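Local coordinates for putative chromatin binding protein (Chaetomium thermophilum, PDB 6QP0) that probably binds and hydrolyses ATP in its P-loop NTPase domain, in a tRNA-dependent manner, as the Kti12 factor that supports tRNA modification by Elongator, at residues L113-A116 with V117-L121; Y140-Y143 with C144-K147. One frame throughout, in Å; residues are numbered along the deposited sequence.

Interaction 1. Residues L113-A116 with V117-L121; sequences LYAA and VKRVL
Tyr-114 and Lys-118 lie alongside each other on the outer side of a helix. One turn apart and both with CG anti to the backbone N, the two side chains point the same way. Lys-118 CD meets the ring obliquely, 4.2 Å from Tyr-114 CE1. This is loose aliphatic-aromatic packing.

Arg-119 folds the other way, back along the helix. Its CG sits beside the backbone N (chi1 -70°), and the chain stays extended as far as NE. The guanidinium therefore lies flat over Ala-115, whose CB is 3.8 Å from Arg-119 NH2, off-centre on one face. Arg-119 CG also brushes Ala-115 O at 3.3 Å.

Val-117 places CG2 3.4 Å from Leu-113 O. Leu-113 O also accepts the hydrogen bond from Val-117 N, at 3.1 Å. Lys-118 N to Tyr-114 O and Arg-119 N to Ala-115 O continue the alpha-helical pattern. Val-117 O accepts from Val-120 N.

Leu-113 and Val-117 pack on Leu-129 of strand 125-130. Ala-116 and Val-117 reach Ile-76 of strand 72-77, while Tyr-114 and Lys-118 meet Glu-145 of helix 136-148.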
ATOM      1  N   LEU A 113       7.712   0.932  -8.419  1.00 31.62           N
ATOM      2  CA  LEU A 113       7.007  -0.024  -7.573  1.00 31.77           C
ATOM      3  C   LEU A 113       6.819  -1.350  -8.296  1.00 31.35           C
ATOM      4  O   LEU A 113       7.078  -2.421  -7.735  1.00 30.90           O
ATOM      5  CB  LEU A 113       5.656   0.553  -7.148  1.00 31.67           C
ATOM      6  CG  LEU A 113       5.682   1.768  -6.219  1.00 30.63           C
ATOM      7  CD1 LEU A 113       4.333   2.471  -6.221  1.00 31.01           C
ATOM      8  CD2 LEU A 113       6.065   1.360  -4.806  1.00 30.87           C
ATOM      9  N   TYR A 114       6.377  -1.296  -9.554  1.00 30.41           N
ATOM     10  CA  TYR A 114       6.125  -2.519 -10.307  1.00 30.41           C
ATOM     11  C   TYR A 114       7.381  -3.379 -10.386  1.00 30.81           C
ATOM     12  O   TYR A 114       7.331  -4.596 -10.165  1.00 30.17           O
ATOM     13  CB  TYR A 114       5.611  -2.171 -11.705  1.00 31.44           C
ATOM     14  CG  TYR A 114       5.289  -3.377 -12.557  1.00 33.59           C
ATOM     15  CD1 TYR A 114       6.255  -3.955 -13.371  1.00 34.71           C
ATOM     16  CD2 TYR A 114       4.019  -3.941 -12.550  1.00 33.90           C
ATOM     17  CE1 TYR A 114       5.968  -5.058 -14.151  1.00 36.80           C
ATOM     18  CE2 TYR A 114       3.721  -5.045 -13.326  1.00 35.85           C
ATOM     19  CZ  TYR A 114       4.701  -5.600 -14.124  1.00 37.47           C
ATOM     20  OH  TYR A 114       4.413  -6.699 -14.902  1.00 39.13           O
ATOM     21  N   ALA A 115       8.526  -2.759 -10.689  1.00 31.26           N
ATOM     22  CA  ALA A 115       9.770  -3.511 -10.810  1.00 31.28           C
ATOM     23  C   ALA A 115      10.172  -4.130  -9.477  1.00 30.21           C
ATOM     24  O   ALA A 115      10.556  -5.304  -9.413  1.00 30.79           O
ATOM     25  CB  ALA A 115      10.880  -2.600 -11.334  1.00 31.87           C
ATOM     26  N   ALA A 116      10.096  -3.348  -8.396  1.00 29.77           N
ATOM     27  CA  ALA A 116      10.467  -3.860  -7.082  1.00 29.96           C
ATOM     28  C   ALA A 116       9.675  -5.111  -6.728  1.00 30.30           C
ATOM     29  O   ALA A 116      10.225  -6.063  -6.163  1.00 30.91           O
ATOM     30  CB  ALA A 116      10.258  -2.779  -6.022  1.00 29.64           C
ATOM     31  N   VAL A 117       8.379  -5.129  -7.046  1.00 30.08           N
ATOM     32  CA  VAL A 117       7.558  -6.296  -6.739  1.00 30.54           C
ATOM     33  C   VAL A 117       7.961  -7.473  -7.618  1.00 31.35           C
ATOM     34  O   VAL A 117       8.140  -8.598  -7.135  1.00 32.14           O
ATOM     35  CB  VAL A 117       6.063  -5.959  -6.899  1.00 30.21           C
ATOM     36  CG1 VAL A 117       5.211  -7.198  -6.682  1.00 30.85           C
ATOM     37  CG2 VAL A 117       5.656  -4.860  -5.930  1.00 29.65           C
ATOM     38  N   LYS A 118       8.123  -7.232  -8.922  1.00 34.54           N
ATOM     39  CA  LYS A 118       8.434  -8.321  -9.840  1.00 38.39           C
ATOM     40  C   LYS A 118       9.736  -9.019  -9.469  1.00 39.68           C
ATOM     41  O   LYS A 118       9.880 -10.225  -9.699  1.00 41.34           O
ATOM     42  CB  LYS A 118       8.513  -7.797 -11.272  1.00 39.99           C
ATOM     43  CG  LYS A 118       8.331  -8.878 -12.326  1.00 41.79           C
ATOM     44  CD  LYS A 118       8.501  -8.325 -13.728  1.00 43.98           C
ATOM     45  CE  LYS A 118       7.760  -9.169 -14.752  1.00 47.75           C
ATOM     46  NZ  LYS A 118       8.110 -10.612 -14.661  1.00 50.32           N
ATOM     47  N   ARG A 119      10.690  -8.285  -8.891  1.00 38.03           N
ATOM     48  CA  ARG A 119      11.979  -8.874  -8.552  1.00 40.36           C
ATOM     49  C   ARG A 119      11.883  -9.900  -7.430  1.00 42.22           C
ATOM     50  O   ARG A 119      12.748 -10.778  -7.343  1.00 43.58           O
ATOM     51  CB  ARG A 119      12.966  -7.774  -8.154  1.00 39.42           C
ATOM     52  CG  ARG A 119      13.405  -6.887  -9.310  1.00 39.67           C
ATOM     53  CD  ARG A 119      13.974  -5.562  -8.819  1.00 39.18           C
ATOM     54  NE  ARG A 119      14.269  -4.656  -9.925  1.00 38.79           N
ATOM     55  CZ  ARG A 119      14.366  -3.334  -9.810  1.00 38.03           C
ATOM     56  NH1 ARG A 119      14.183  -2.752  -8.632  1.00 38.07           N
ATOM     57  NH2 ARG A 119      14.637  -2.594 -10.876  1.00 37.71           N
ATOM     58  N   VAL A 120      10.859  -9.817  -6.579  1.00 45.95           N
ATOM     59  CA  VAL A 120      10.772 -10.682  -5.409  1.00 48.01           C
ATOM     60  C   VAL A 120       9.483 -11.493  -5.420  1.00 47.34           C
ATOM     61  O   VAL A 120       9.460 -12.642  -4.966  1.00 50.81           O
ATOM     62  CB  VAL A 120      10.876  -9.859  -4.108  1.00 48.62           C
ATOM     63  CG1 VAL A 120      12.274  -9.296  -3.949  1.00 48.05           C
ATOM     64  CG2 VAL A 120       9.839  -8.736  -4.099  1.00 47.61           C
ATOM     65  N   LEU A 121       8.405 -10.909  -5.939  1.00 43.07           N
ATOM     66  CA  LEU A 121       7.097 -11.546  -5.846  1.00 42.92           C
ATOM     67  C   LEU A 121       7.109 -12.908  -6.527  1.00 45.00           C
ATOM     68  O   LEU A 121       7.591 -13.050  -7.656  1.00 45.26           O
ATOM     69  CB  LEU A 121       6.023 -10.653  -6.471  1.00 41.02           C
ATOM     70  CG  LEU A 121       4.598 -11.211  -6.466  1.00 41.85           C
ATOM     71  CD1 LEU A 121       4.095 -11.425  -5.043  1.00 40.86           C
ATOM     72  CD2 LEU A 121       3.659 -10.291  -7.233  1.00 41.47           C
TER

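Interaction 2. Residues Y140-Y143 with C144-K147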
ATOM      1  N   TYR A 140      -5.112  -2.852 -10.863  1.00 34.80           N
ATOM      2  CA  TYR A 140      -5.334  -3.913 -11.838  1.00 37.48           C
ATOM      3  C   TYR A 140      -4.015  -4.419 -12.407  1.00 37.74           C
ATOM      4  O   TYR A 140      -3.859  -5.621 -12.651  1.00 35.77           O
ATOM      5  CB  TYR A 140      -6.246  -3.422 -12.960  1.00 38.07           C
ATOM      6  CG  TYR A 140      -6.427  -4.433 -14.070  1.00 39.98           C
ATOM      7  CD1 TYR A 140      -7.343  -5.469 -13.947  1.00 41.34           C
ATOM      8  CD2 TYR A 140      -5.679  -4.355 -15.241  1.00 40.43           C
ATOM      9  CE1 TYR A 140      -7.510  -6.398 -14.955  1.00 42.55           C
ATOM     10  CE2 TYR A 140      -5.842  -5.279 -16.255  1.00 41.15           C
ATOM     11  CZ  TYR A 140      -6.758  -6.299 -16.106  1.00 43.10           C
ATOM     12  OH  TYR A 140      -6.926  -7.225 -17.110  1.00 44.77           O
ATOM     13  N   GLN A 141      -3.054  -3.517 -12.629  1.00 39.43           N
ATOM     14  CA  GLN A 141      -1.729  -3.942 -13.067  1.00 41.70           C
ATOM     15  C   GLN A 141      -1.099  -4.873 -12.040  1.00 39.73           C
ATOM     16  O   GLN A 141      -0.558  -5.930 -12.387  1.00 41.64           O
ATOM     17  CB  GLN A 141      -0.829  -2.728 -13.303  1.00 44.03           C
ATOM     18  CG  GLN A 141      -1.332  -1.736 -14.341  1.00 46.27           C
ATOM     19  CD  GLN A 141      -0.375  -0.567 -14.534  1.00 48.50           C
ATOM     20  OE1 GLN A 141       0.842  -0.722 -14.418  1.00 50.63           O
ATOM     21  NE2 GLN A 141      -0.923   0.609 -14.819  1.00 49.55           N
ATOM     22  N   LEU A 142      -1.162  -4.492 -10.760  1.00 33.11           N
ATOM     23  CA  LEU A 142      -0.596  -5.326  -9.706  1.00 30.74           C
ATOM     24  C   LEU A 142      -1.298  -6.673  -9.641  1.00 31.56           C
ATOM     25  O   LEU A 142      -0.656  -7.710  -9.432  1.00 32.02           O
ATOM     26  CB  LEU A 142      -0.694  -4.605  -8.364  1.00 30.08           C
ATOM     27  CG  LEU A 142       0.135  -3.326  -8.241  1.00 29.49           C
ATOM     28  CD1 LEU A 142      -0.255  -2.535  -7.007  1.00 29.17           C
ATOM     29  CD2 LEU A 142       1.616  -3.667  -8.206  1.00 29.41           C
ATOM     30  N   TYR A 143      -2.620  -6.679  -9.809  1.00 34.47           N
ATOM     31  CA  TYR A 143      -3.359  -7.936  -9.871  1.00 36.67           C
ATOM     32  C   TYR A 143      -2.817  -8.824 -10.983  1.00 35.40           C
ATOM     33  O   TYR A 143      -2.502  -9.998 -10.761  1.00 36.38           O
ATOM     34  CB  TYR A 143      -4.850  -7.641 -10.066  1.00 38.13           C
ATOM     35  CG  TYR A 143      -5.694  -8.822 -10.490  1.00 38.43           C
ATOM     36  CD1 TYR A 143      -6.105  -9.776  -9.571  1.00 39.69           C
ATOM     37  CD2 TYR A 143      -6.096  -8.968 -11.811  1.00 39.91           C
ATOM     38  CE1 TYR A 143      -6.884 -10.853  -9.960  1.00 41.08           C
ATOM     39  CE2 TYR A 143      -6.873 -10.038 -12.209  1.00 42.14           C
ATOM     40  CZ  TYR A 143      -7.265 -10.977 -11.281  1.00 42.93           C
ATOM     41  OH  TYR A 143      -8.040 -12.043 -11.678  1.00 45.39           O
ATOM     42  N   CYS A 144      -2.682  -8.273 -12.190  1.00 34.08           N
ATOM     43  CA  CYS A 144      -2.131  -9.049 -13.294  1.00 35.20           C
ATOM     44  C   CYS A 144      -0.682  -9.439 -13.035  1.00 35.74           C
ATOM     45  O   CYS A 144      -0.224 -10.477 -13.524  1.00 36.16           O
ATOM     46  CB  CYS A 144      -2.246  -8.258 -14.595  1.00 35.52           C
ATOM     47  SG  CYS A 144      -3.948  -7.857 -15.039  1.00 36.10           S
ATOM     48  N   GLU A 145       0.050  -8.633 -12.266  1.00 36.50           N
ATOM     49  CA  GLU A 145       1.426  -8.982 -11.929  1.00 40.19           C
ATOM     50  C   GLU A 145       1.472 -10.245 -11.077  1.00 42.06           C
ATOM     51  O   GLU A 145       2.248 -11.168 -11.354  1.00 44.44           O
ATOM     52  CB  GLU A 145       2.106  -7.816 -11.211  1.00 40.11           C
ATOM     53  CG  GLU A 145       3.597  -8.020 -10.995  1.00 40.22           C
ATOM     54  CD  GLU A 145       4.303  -6.777 -10.486  1.00 37.92           C
ATOM     55  OE1 GLU A 145       3.630  -5.885  -9.927  1.00 37.20           O
ATOM     56  OE2 GLU A 145       5.539  -6.695 -10.649  1.00 37.57           O
ATOM     57  N   ALA A 146       0.644 -10.307 -10.030  1.00 38.95           N
ATOM     58  CA  ALA A 146       0.584 -11.512  -9.210  1.00 37.92           C
ATOM     59  C   ALA A 146       0.086 -12.701 -10.021  1.00 39.16           C
ATOM     60  O   ALA A 146       0.532 -13.835  -9.815  1.00 38.14           O
ATOM     61  CB  ALA A 146      -0.314 -11.277  -7.996  1.00 37.21           C
ATOM     62  N   LYS A 147      -0.847 -12.462 -10.945  1.00 42.27           N
ATOM     63  CA  LYS A 147      -1.286 -13.516 -11.852  1.00 47.90           C
ATOM     64  C   LYS A 147      -0.110 -14.071 -12.648  1.00 48.42           C
ATOM     65  O   LYS A 147       0.041 -15.289 -12.791  1.00 48.86           O
ATOM     66  CB  LYS A 147      -2.373 -12.980 -12.786  1.00 51.68           C
ATOM     67  CG  LYS A 147      -2.747 -13.918 -13.927  1.00 56.20           C
ATOM     68  CD  LYS A 147      -3.829 -13.320 -14.824  1.00 58.30           C
ATOM     69  CE  LYS A 147      -5.174 -13.232 -14.114  1.00 58.72           C
ATOM     70  NZ  LYS A 147      -6.262 -12.801 -15.038  1.00 59.48           N
TER
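Helix 136-148 follows strand 125-130 in the P-loop NTPase fold and leads on to strand 153-158. Residues 140-147 form two of its turns. Between these turns Cys-144 and Tyr-140 make a sulfur-aromatic contact.

Cys-144 SG lies over one face of the Tyr-140 ring, 3.6 Å from its centroid and 24° off the ring normal. It is displaced toward the CE2-CZ bond of the rim, with Cys-144 SG 3.4 Å from both Tyr-140 CE2 and Tyr-140 CZ. The torsions bring the two groups together. Tyr-140 has its ring opposite the backbone N (chi1 175°), which carries the ring forward along the helix. Cys-144 has SG beside its own N (chi1 -61°), which turns the sulfur back. Tyr-143 comes to the same sulfur obliquely and from farther off, with CD2 4.0 Å from Cys-144 SG.

Lys-147 crosses the far end of the Tyr-143 ring at a slant. Lys-147 NZ ends 3.9 Å from Tyr-143 OH, a loose approach. On the inner side, Leu-142 and Glu-145 run alongside each other. Leu-142 CD2 lies 3.5 Å from Glu-145 OE1, so a methyl group packs against the carboxylate. Glu-145 meets Tyr-114, Val-117 and Lys-118 of helix 106-120.

Four successive backbone bonds hold the turns, from Cys-144 N to Tyr-140 O (2.9 Å) through Lys-147 N to Tyr-143 O (3.0 Å).

Outside the helix, Tyr-140 makes an edge-to-face contact with Trp-224, and Tyr-143 also touches that tryptophan. Leu-142 packs on Leu-4 and Val-6 of strand 4-9. Such an amphipathic helix, with one side laid on a parallel sheet, is characteristic of the alpha/beta architecture of P-loop NTPases.

How the interactions relate
Interactions 1 and 2 lie on two neighbouring helices, 106-120 and 136-148, connected through strand 125-130. Each has a buried side facing the parallel sheet and a more exposed side. Interaction 1 covers the strands 72-77 and 125-130, whereas interaction 2 reaches the strands 4-9 and 153-158. Their outer chemistry differs. In 113-121 a lysine runs beside a tyrosine and a guanidinium lies over an alanine; in 140-147 a sulfur sits among tyrosines that also meet a tryptophan from a loop. The two helices touch directly: Glu-145 OE2 is 3.2 Å from Lys-118 N, and Leu-121 CD2 packs 3.9 Å from Ala-146 CA.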